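Side-chain contacts in cellulase (Uncultured bacterium, PDB 6XSO), which probably hydrolyses internal beta-1,4-glycosidic bonds of cellulose and related plant polysaccharides as a broad-specificity endoglucanase of glycoside hydrolase family 5: residues L180-W183 with F188-S191; G192-T197 with N244-D249; Y173-D178 with Q267-P272. All blocks are in the same frame, centred on the assembly; numbering follows the deposited sequence. Where two conformers were deposited one is given.

Contact 1: L180-W183 with F188-S191; sequences LNSW and FAAS
With OG turned back beside its own backbone N (chi1 -62°), S182 meets A189 head on, while F188, its CG anti to the backbone N (chi1 177°), sets CB and the CD2 corner of its ring by the carbonyl oxygen of W183. The serine hydroxyl takes the amide of A189 at 2.9 Å from N to OG, with a fairly straight N-H...O angle of 161°. The same OG is also hydrogen-bonded to D178 OD2, so two partners grip this buried hydroxyl and fix its rotation. A short loop closed upon itself by a side chain is the principle here: both segments belong to the long excursion that follows the fourth strand of the (beta/alpha)8 barrel, 168-171, and precedes helix 196-219, and only four residues separate them. Beside the polar bond, L180 packs on the two alanines: its CB lies against A189 CB at 3.9 Å, and its branch CD1 reaches further along to A190 CB at 3.7 Å. A189 CB also lies over the backbone of 180-183, 3.6 Å from L180 O. On the aromatic side, W183 O approaches the F188 ring obliquely, 3.3 Å from CD2, and the rings of F185 and W243 meet the phenylalanine from outside the two segments. The indole of W183 turns from F188 toward E175 and L177; the backbone carbonyl of W183 is what touches the phenylalanine.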
loop_
_atom_site.group_PDB
_atom_site.type_symbol
_atom_site.label_atom_id
_atom_site.label_comp_id
_atom_site.label_asym_id
_atom_site.label_seq_id
_atom_site.Cartn_x
_atom_site.Cartn_y
_atom_site.Cartn_z
ATOM N N LEU A 180 8.627 6.293 -18.843
ATOM C CA LEU A 180 7.750 7.318 -19.387
ATOM C C LEU A 180 6.711 7.766 -18.378
ATOM O O LEU A 180 5.875 8.610 -18.709
ATOM C CB LEU A 180 7.018 6.774 -20.616
ATOM C CG LEU A 180 7.896 6.069 -21.652
ATOM C CD1 LEU A 180 7.024 5.415 -22.715
ATOM C CD2 LEU A 180 8.889 7.012 -22.291
ATOM N N ASN A 181 6.758 7.213 -17.161
ATOM C CA ASN A 181 5.819 7.539 -16.099
ATOM C C ASN A 181 4.390 7.220 -16.516
ATOM O O ASN A 181 3.451 7.956 -16.202
ATOM C CB ASN A 181 5.998 8.987 -15.655
ATOM C CG ASN A 181 7.403 9.249 -15.164
ATOM O OD1 ASN A 181 7.818 8.691 -14.151
ATOM N ND2 ASN A 181 8.166 10.052 -15.911
ATOM N N SER A 182 4.218 6.087 -17.203
ATOM C CA SER A 182 2.902 5.719 -17.707
ATOM C C SER A 182 1.990 5.233 -16.587
ATOM O O SER A 182 2.328 4.294 -15.857
ATOM C CB SER A 182 3.024 4.568 -18.708
ATOM O OG SER A 182 3.795 4.901 -19.838
ATOM N N TRP A 183 0.811 5.843 -16.485
ATOM C CA TRP A 183 -0.267 5.296 -15.673
ATOM C C TRP A 183 -1.062 4.280 -16.498
ATOM O O TRP A 183 -0.866 4.126 -17.706
ATOM C CB TRP A 183 -1.156 6.429 -15.112
ATOM C CG TRP A 183 -0.378 7.308 -14.174
ATOM C CD1 TRP A 183 0.118 8.556 -14.434
ATOM C CD2 TRP A 183 0.046 6.974 -12.853
ATOM N NE1 TRP A 183 0.823 9.018 -13.357
ATOM C CE2 TRP A 183 0.780 8.075 -12.361
ATOM C CE3 TRP A 183 -0.175 5.882 -12.007
ATOM C CZ2 TRP A 183 1.329 8.094 -11.081
ATOM C CZ3 TRP A 183 0.386 5.895 -10.737
ATOM C CH2 TRP A 183 1.126 6.995 -10.285
ATOM N N PHE A 188 1.690 3.209 -21.731
ATOM C CA PHE A 188 0.563 4.058 -22.127
ATOM C C PHE A 188 1.010 5.454 -22.536
ATOM O O PHE A 188 0.390 6.067 -23.412
ATOM C CB PHE A 188 -0.450 4.094 -20.978
ATOM C CG PHE A 188 -1.648 5.002 -21.202
ATOM C CD1 PHE A 188 -2.455 4.865 -22.321
ATOM C CD2 PHE A 188 -1.968 5.967 -20.269
ATOM C CE1 PHE A 188 -3.549 5.688 -22.503
ATOM C CE2 PHE A 188 -3.058 6.790 -20.450
ATOM C CZ PHE A 188 -3.845 6.651 -21.569
ATOM N N ALA A 189 2.088 5.962 -21.945
ATOM C CA ALA A 189 2.555 7.314 -22.243
ATOM C C ALA A 189 3.461 7.384 -23.467
ATOM O O ALA A 189 3.928 8.476 -23.819
ATOM C CB ALA A 189 3.262 7.903 -21.021
ATOM N N ALA A 190 3.708 6.256 -24.131
ATOM C CA ALA A 190 4.524 6.263 -25.326
ATOM C C ALA A 190 3.754 6.858 -26.504
ATOM O O ALA A 190 2.532 7.015 -26.471
ATOM C CB ALA A 190 4.921 4.836 -25.705
ATOM N N SER A 191 4.494 7.174 -27.569
ATOM C CA SER A 191 3.860 7.546 -28.829
ATOM C C SER A 191 2.843 6.484 -29.219
ATOM O O SER A 191 3.113 5.281 -29.114
ATOM C CB SER A 191 4.922 7.687 -29.915
ATOM O OG SER A 191 5.829 8.717 -29.565
#

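Contact 2: G192-T197 with N244-D249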
loop_
_atom_site.group_PDB
_atom_site.type_symbol
_atom_site.label_atom_id
_atom_site.label_comp_id
_atom_site.label_asym_id
_atom_site.label_seq_id
_atom_site.Cartn_x
_atom_site.Cartn_y
_atom_site.Cartn_z
ATOM N N GLY A 192 1.663 6.928 -29.645
ATOM C CA GLY A 192 0.631 5.993 -30.038
ATOM C C GLY A 192 0.009 5.223 -28.900
ATOM O O GLY A 192 -0.789 4.314 -29.146
ATOM N N GLN A 193 0.350 5.562 -27.655
ATOM C CA GLN A 193 -0.209 4.950 -26.455
ATOM C C GLN A 193 0.250 3.512 -26.245
ATOM O O GLN A 193 -0.363 2.782 -25.462
ATOM C CB GLN A 193 -1.739 5.051 -26.409
ATOM C CG GLN A 193 -2.253 6.480 -26.252
ATOM C CD GLN A 193 -2.127 7.308 -27.518
ATOM O OE1 GLN A 193 -2.720 6.983 -28.548
ATOM N NE2 GLN A 193 -1.358 8.391 -27.446
ATOM N N TYR A 194 1.329 3.091 -26.909
ATOM C CA TYR A 194 1.894 1.768 -26.663
ATOM C C TYR A 194 3.301 1.667 -27.238
ATOM O O TYR A 194 3.601 2.231 -28.293
ATOM C CB TYR A 194 1.025 0.651 -27.261
ATOM C CG TYR A 194 1.310 -0.711 -26.685
ATOM C CD1 TYR A 194 1.023 -0.996 -25.352
ATOM C CD2 TYR A 194 1.881 -1.708 -27.459
ATOM C CE1 TYR A 194 1.304 -2.227 -24.824
ATOM C CE2 TYR A 194 2.152 -2.949 -26.937
ATOM C CZ TYR A 194 1.878 -3.196 -25.629
ATOM O OH TYR A 194 2.137 -4.436 -25.078
ATOM N N ASP A 195 4.144 0.898 -26.541
ATOM C CA ASP A 195 5.495 0.566 -27.001
ATOM C C ASP A 195 5.782 -0.812 -26.412
ATOM O O ASP A 195 5.963 -0.950 -25.193
ATOM C CB ASP A 195 6.491 1.633 -26.558
ATOM C CG ASP A 195 7.914 1.336 -27.002
ATOM O OD1 ASP A 195 8.291 0.139 -27.020
ATOM O OD2 ASP A 195 8.645 2.299 -27.325
ATOM N N ALA A 196 5.752 -1.835 -27.275
ATOM C CA ALA A 196 5.844 -3.208 -26.791
ATOM C C ALA A 196 7.174 -3.468 -26.102
ATOM O O ALA A 196 7.242 -4.242 -25.140
ATOM C CB ALA A 196 5.663 -4.185 -27.948
ATOM N N THR A 197 8.251 -2.859 -26.601
ATOM C CA THR A 197 9.561 -3.015 -25.973
ATOM C C THR A 197 9.526 -2.495 -24.541
ATOM O O THR A 197 9.983 -3.157 -23.603
ATOM C CB THR A 197 10.612 -2.252 -26.792
ATOM O OG1 THR A 197 10.428 -2.520 -28.194
ATOM C CG2 THR A 197 12.029 -2.652 -26.365
ATOM N N ASN A 244 -9.257 0.448 -23.369
ATOM C CA ASN A 244 -8.020 0.119 -24.059
ATOM C C ASN A 244 -7.782 -1.363 -23.823
ATOM O O ASN A 244 -8.015 -1.855 -22.718
ATOM C CB ASN A 244 -6.847 0.942 -23.507
ATOM C CG ASN A 244 -5.561 0.735 -24.291
ATOM O OD1 ASN A 244 -4.914 -0.309 -24.185
ATOM N ND2 ASN A 244 -5.180 1.736 -25.079
ATOM N N ALA A 245 -7.324 -2.063 -24.857
ATOM C CA ALA A 245 -7.118 -3.503 -24.772
ATOM C C ALA A 245 -5.969 -3.913 -23.863
ATOM O O ALA A 245 -5.800 -5.116 -23.641
ATOM C CB ALA A 245 -6.838 -4.087 -26.163
ATOM N N HIS A 246 -5.172 -2.969 -23.349
ATOM C CA HIS A 246 -4.050 -3.284 -22.472
ATOM C C HIS A 246 -4.357 -3.070 -21.003
ATOM O O HIS A 246 -3.482 -3.299 -20.166
ATOM C CB HIS A 246 -2.817 -2.454 -22.846
ATOM C CG HIS A 246 -2.311 -2.756 -24.215
ATOM N ND1 HIS A 246 -1.642 -3.926 -24.508
ATOM C CD2 HIS A 246 -2.394 -2.065 -25.373
ATOM C CE1 HIS A 246 -1.344 -3.945 -25.793
ATOM N NE2 HIS A 246 -1.763 -2.818 -26.337
ATOM N N LEU A 247 -5.587 -2.686 -20.665
ATOM C CA LEU A 247 -5.885 -2.333 -19.282
ATOM C C LEU A 247 -5.714 -3.509 -18.334
ATOM O O LEU A 247 -5.387 -3.304 -17.165
ATOM C CB LEU A 247 -7.294 -1.772 -19.177
ATOM C CG LEU A 247 -7.438 -0.349 -19.705
ATOM C CD1 LEU A 247 -8.900 -0.003 -19.811
ATOM C CD2 LEU A 247 -6.727 0.597 -18.795
ATOM N N LYS A 248 -5.905 -4.741 -18.806
ATOM C CA LYS A 248 -5.730 -5.869 -17.901
ATOM C C LYS A 248 -4.283 -6.322 -17.797
ATOM O O LYS A 248 -3.992 -7.171 -16.954
ATOM C CB LYS A 248 -6.575 -7.068 -18.328
ATOM C CG LYS A 248 -8.097 -6.803 -18.350
ATOM C CD LYS A 248 -8.645 -6.623 -16.963
ATOM C CE LYS A 248 -10.184 -6.541 -16.972
ATOM N NZ LYS A 248 -10.719 -5.256 -17.525
ATOM N N ASP A 249 -3.384 -5.795 -18.634
ATOM C CA ASP A 249 -2.006 -6.283 -18.624
ATOM C C ASP A 249 -1.328 -6.164 -17.255
ATOM O O ASP A 249 -0.588 -7.090 -16.896
ATOM C CB ASP A 249 -1.173 -5.598 -19.720
ATOM C CG ASP A 249 -1.635 -5.937 -21.147
ATOM O OD1 ASP A 249 -2.661 -6.618 -21.347
ATOM O OD2 ASP A 249 -0.933 -5.515 -22.089
HETATM O O HOH W 1 -2.563 1.326 -26.477
HETATM O O HOH W 2 1.515 -5.021 -22.534
#
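Y194, its CG anti to the backbone N (chi1 -162°), carries its ring out toward H246, and the two lie ring on ring in an offset stack, centroids 3.8 Å apart and planes only 8° from parallel. The imidazole covers one face of the phenol: H246 NE2 sits above the centre of the Y194 ring, and Y194 CE1 lies over the centre of the H246 ring, with 3.3 Å between Y194 CE1 and H246 CE1. This is the tight part of the contact. The histidine is held at its rim, where ND1 donates to D249 OD2 at 3.0 Å; the carboxylate oxygen lies in the ring plane, although the N-H meets it from above the carboxylate plane. With that bond the imidazole cannot easily spin beneath the tyrosine, and the F185 ring packs against it too. At the looser margins of the stack, water joins the two segments. One molecule donates to Q193 O and accepts from N244 ND2; a second, in the plane of the Y194 ring, links the phenol OH to D249 OD2. A leucine in place of Y194 would probably strip the imidazole of its flat cover and leave the second water without its phenol partner. Within 244-249, N244 OD1 receives the backbone N of H246 at 2.8 Å on a lone pair. That bond makes an Asx turn within the type I turn N244-L247, both part of the loop after strand 229-232, which packs here on the end of the loop after strand 168-171 in the (beta/alpha)8 barrel.

Contact 3: Y173-D178 with Q267-P272; sequences YNEMLD and QVHAYP
At the C-terminal ends of the barrel strands, where (beta/alpha)8 glycosidases carry their active sites, N174 and E175 follow the fourth strand and meet H269 on the sixth. The Asn-Glu pair there is a hallmark of family 5, in which the glutamate is usually the general acid/base; E175 fits that position, and E308 of strand 304-309, which touches N174, E175 and H269, fits that of the nucleophile. The contact is a worked example of a histidine presenting its edge to two polar residues. E175 reaches across with its chain extended beyond CG, bringing OE2 to H269 ND1 at 2.7 Å along a nearly straight bond, 166° at the hydrogen. The oxygen lies in the ring plane and is met on its anti side, while the carboxylate as a whole is turned 49° from the imidazole. On the other ring nitrogen, H269 NE2 donates to Q267 OE1 at 2.8 Å, a more bent bond that joins two residues of the same strand. Gripped at both nitrogens, the ring has its rotation fixed, and Q267, one shell out, is likely to steady it for E175. Between the two nitrogens the ring carbon points at the asparagine, whose CG, anti to the backbone N (chi1 178°), brings the amide end nearer to H269. N174 OD1 is itself hydrogen-bonded to R80 NH2, and it comes within 3.0 Å of H269 CE1 at the ring edge, near the imidazole plane.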
loop_
_atom_site.group_PDB
_atom_site.type_symbol
_atom_site.label_atom_id
_atom_site.label_comp_id
_atom_site.label_asym_id
_atom_site.label_seq_id
_atom_site.Cartn_x
_atom_site.Cartn_y
_atom_site.Cartn_z
ATOM N N TYR A 173 6.685 -2.473 -2.984
ATOM C CA TYR A 173 6.901 -1.182 -3.662
ATOM C C TYR A 173 5.495 -0.637 -3.916
ATOM O O TYR A 173 4.529 -1.406 -4.012
ATOM C CB TYR A 173 7.747 -1.276 -4.989
ATOM C CG TYR A 173 7.269 -2.418 -5.845
ATOM C CD1 TYR A 173 6.058 -2.325 -6.515
ATOM C CD2 TYR A 173 7.973 -3.619 -5.918
ATOM C CE1 TYR A 173 5.553 -3.379 -7.213
ATOM C CE2 TYR A 173 7.464 -4.690 -6.608
ATOM C CZ TYR A 173 6.247 -4.566 -7.228
ATOM O OH TYR A 173 5.738 -5.648 -7.887
ATOM N N ASN A 174 5.388 0.684 -4.052
ATOM C CA ASN A 174 4.080 1.337 -4.118
ATOM C C ASN A 174 3.481 1.408 -5.523
ATOM O O ASN A 174 2.637 0.578 -5.874
ATOM C CB ASN A 174 4.188 2.734 -3.474
ATOM C CG ASN A 174 2.909 3.495 -3.550
ATOM O OD1 ASN A 174 1.836 2.936 -3.256
ATOM N ND2 ASN A 174 2.980 4.781 -3.933
ATOM N N GLU A 175 3.878 2.404 -6.322
ATOM C CA GLU A 175 3.301 2.666 -7.643
ATOM C C GLU A 175 4.467 2.788 -8.619
ATOM O O GLU A 175 4.906 3.889 -8.964
ATOM C CB GLU A 175 2.392 3.922 -7.632
ATOM C CG GLU A 175 1.071 3.674 -6.911
ATOM C CD GLU A 175 0.160 4.866 -6.855
ATOM O OE1 GLU A 175 0.565 5.991 -7.184
ATOM O OE2 GLU A 175 -1.019 4.677 -6.475
ATOM N N MET A 176 4.995 1.644 -9.036
ATOM C CA MET A 176 6.172 1.623 -9.893
ATOM C C MET A 176 5.741 1.818 -11.343
ATOM O O MET A 176 4.879 1.090 -11.850
ATOM C CB MET A 176 6.906 0.285 -9.751
ATOM C CG MET A 176 8.329 0.368 -10.238
ATOM S SD MET A 176 9.181 -1.197 -10.439
ATOM C CE MET A 176 8.894 -2.024 -8.883
ATOM N N LEU A 177 6.366 2.780 -12.016
ATOM C CA LEU A 177 6.037 3.158 -13.384
ATOM C C LEU A 177 7.239 2.935 -14.290
ATOM O O LEU A 177 8.379 2.823 -13.829
ATOM C CB LEU A 177 5.638 4.639 -13.458
ATOM C CG LEU A 177 4.636 5.148 -12.424
ATOM C CD1 LEU A 177 4.315 6.620 -12.640
ATOM C CD2 LEU A 177 3.361 4.315 -12.435
ATOM N N ASP A 178 6.969 2.878 -15.596
ATOM C CA ASP A 178 8.020 2.789 -16.601
ATOM C C ASP A 178 8.753 4.124 -16.683
ATOM O O ASP A 178 8.455 5.081 -15.966
ATOM C CB ASP A 178 7.437 2.311 -17.935
ATOM C CG ASP A 178 6.463 3.297 -18.549
ATOM O OD1 ASP A 178 6.498 4.493 -18.197
ATOM O OD2 ASP A 178 5.656 2.871 -19.405
ATOM N N GLN A 267 -1.538 -6.401 -4.303
ATOM C CA GLN A 267 -2.152 -5.114 -4.009
ATOM C C GLN A 267 -2.303 -4.249 -5.251
ATOM O O GLN A 267 -1.403 -4.164 -6.095
ATOM C CB GLN A 267 -1.350 -4.347 -2.925
ATOM C CG GLN A 267 -1.765 -2.873 -2.780
ATOM C CD GLN A 267 -1.077 -2.106 -1.659
ATOM O OE1 GLN A 267 -1.220 -0.892 -1.570
ATOM N NE2 GLN A 267 -0.361 -2.809 -0.794
ATOM N N VAL A 268 -3.467 -3.597 -5.323
ATOM C CA VAL A 268 -3.786 -2.571 -6.295
ATOM C C VAL A 268 -4.366 -1.379 -5.539
ATOM O O VAL A 268 -4.716 -1.473 -4.360
ATOM C CB VAL A 268 -4.803 -3.068 -7.328
ATOM C CG1 VAL A 268 -4.297 -4.339 -8.012
ATOM C CG2 VAL A 268 -6.171 -3.323 -6.674
ATOM N N HIS A 269 -4.452 -0.247 -6.241
ATOM C CA HIS A 269 -5.112 0.953 -5.728
ATOM C C HIS A 269 -6.308 1.267 -6.614
ATOM O O HIS A 269 -6.379 0.828 -7.765
ATOM C CB HIS A 269 -4.140 2.131 -5.712
ATOM C CG HIS A 269 -2.955 1.900 -4.825
ATOM N ND1 HIS A 269 -1.811 2.667 -4.882
ATOM C CD2 HIS A 269 -2.739 0.971 -3.867
ATOM C CE1 HIS A 269 -0.941 2.222 -3.990
ATOM N NE2 HIS A 269 -1.469 1.176 -3.382
ATOM N N ALA A 270 -7.283 1.995 -6.059
ATOM C CA ALA A 270 -8.483 2.316 -6.833
ATOM C C ALA A 270 -9.038 3.668 -6.417
ATOM O O ALA A 270 -9.406 3.865 -5.251
ATOM C CB ALA A 270 -9.560 1.253 -6.618
ATOM N N TYR A 271 -9.169 4.566 -7.396
ATOM C CA TYR A 271 -9.785 5.876 -7.191
ATOM C C TYR A 271 -10.833 6.083 -8.275
ATOM O O TYR A 271 -10.642 6.868 -9.210
ATOM C CB TYR A 271 -8.722 6.966 -7.224
ATOM C CG TYR A 271 -7.747 6.912 -6.065
ATOM C CD1 TYR A 271 -7.953 7.669 -4.933
ATOM C CD2 TYR A 271 -6.593 6.144 -6.124
ATOM C CE1 TYR A 271 -7.043 7.659 -3.884
ATOM C CE2 TYR A 271 -5.686 6.121 -5.089
ATOM C CZ TYR A 271 -5.900 6.889 -3.973
ATOM O OH TYR A 271 -5.000 6.922 -2.933
ATOM N N PRO A 272 -11.955 5.376 -8.180
ATOM C CA PRO A 272 -12.945 5.421 -9.261
ATOM C C PRO A 272 -13.569 6.798 -9.411
ATOM O O PRO A 272 -13.730 7.543 -8.445
ATOM C CB PRO A 272 -14.010 4.411 -8.812
ATOM C CG PRO A 272 -13.367 3.575 -7.772
ATOM C CD PRO A 272 -12.292 4.406 -7.131
#

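In the fold
Contact 3 is the buried member of the set, its centre about 8 Å from the centre of the chain, whereas contacts 1 and 2 lie at the surface, their centres 9 Å apart. All three draw on the long loop between strand 168-171 and helix 196-219: contact 3 ties its beginning to the sixth strand, contact 1 folds its middle on itself, and contact 2 joins its end to the loop after strand 229-232. Chemistry follows place: direct hydrogen bonds in the plane of the histidine ring inside, one hydroxyl beside leucine and alanine packing in the loop, stacking and bridging waters outside. Contacts 1 and 3 meet where W183 CH2 lies 3.3 Å from E175 OE1.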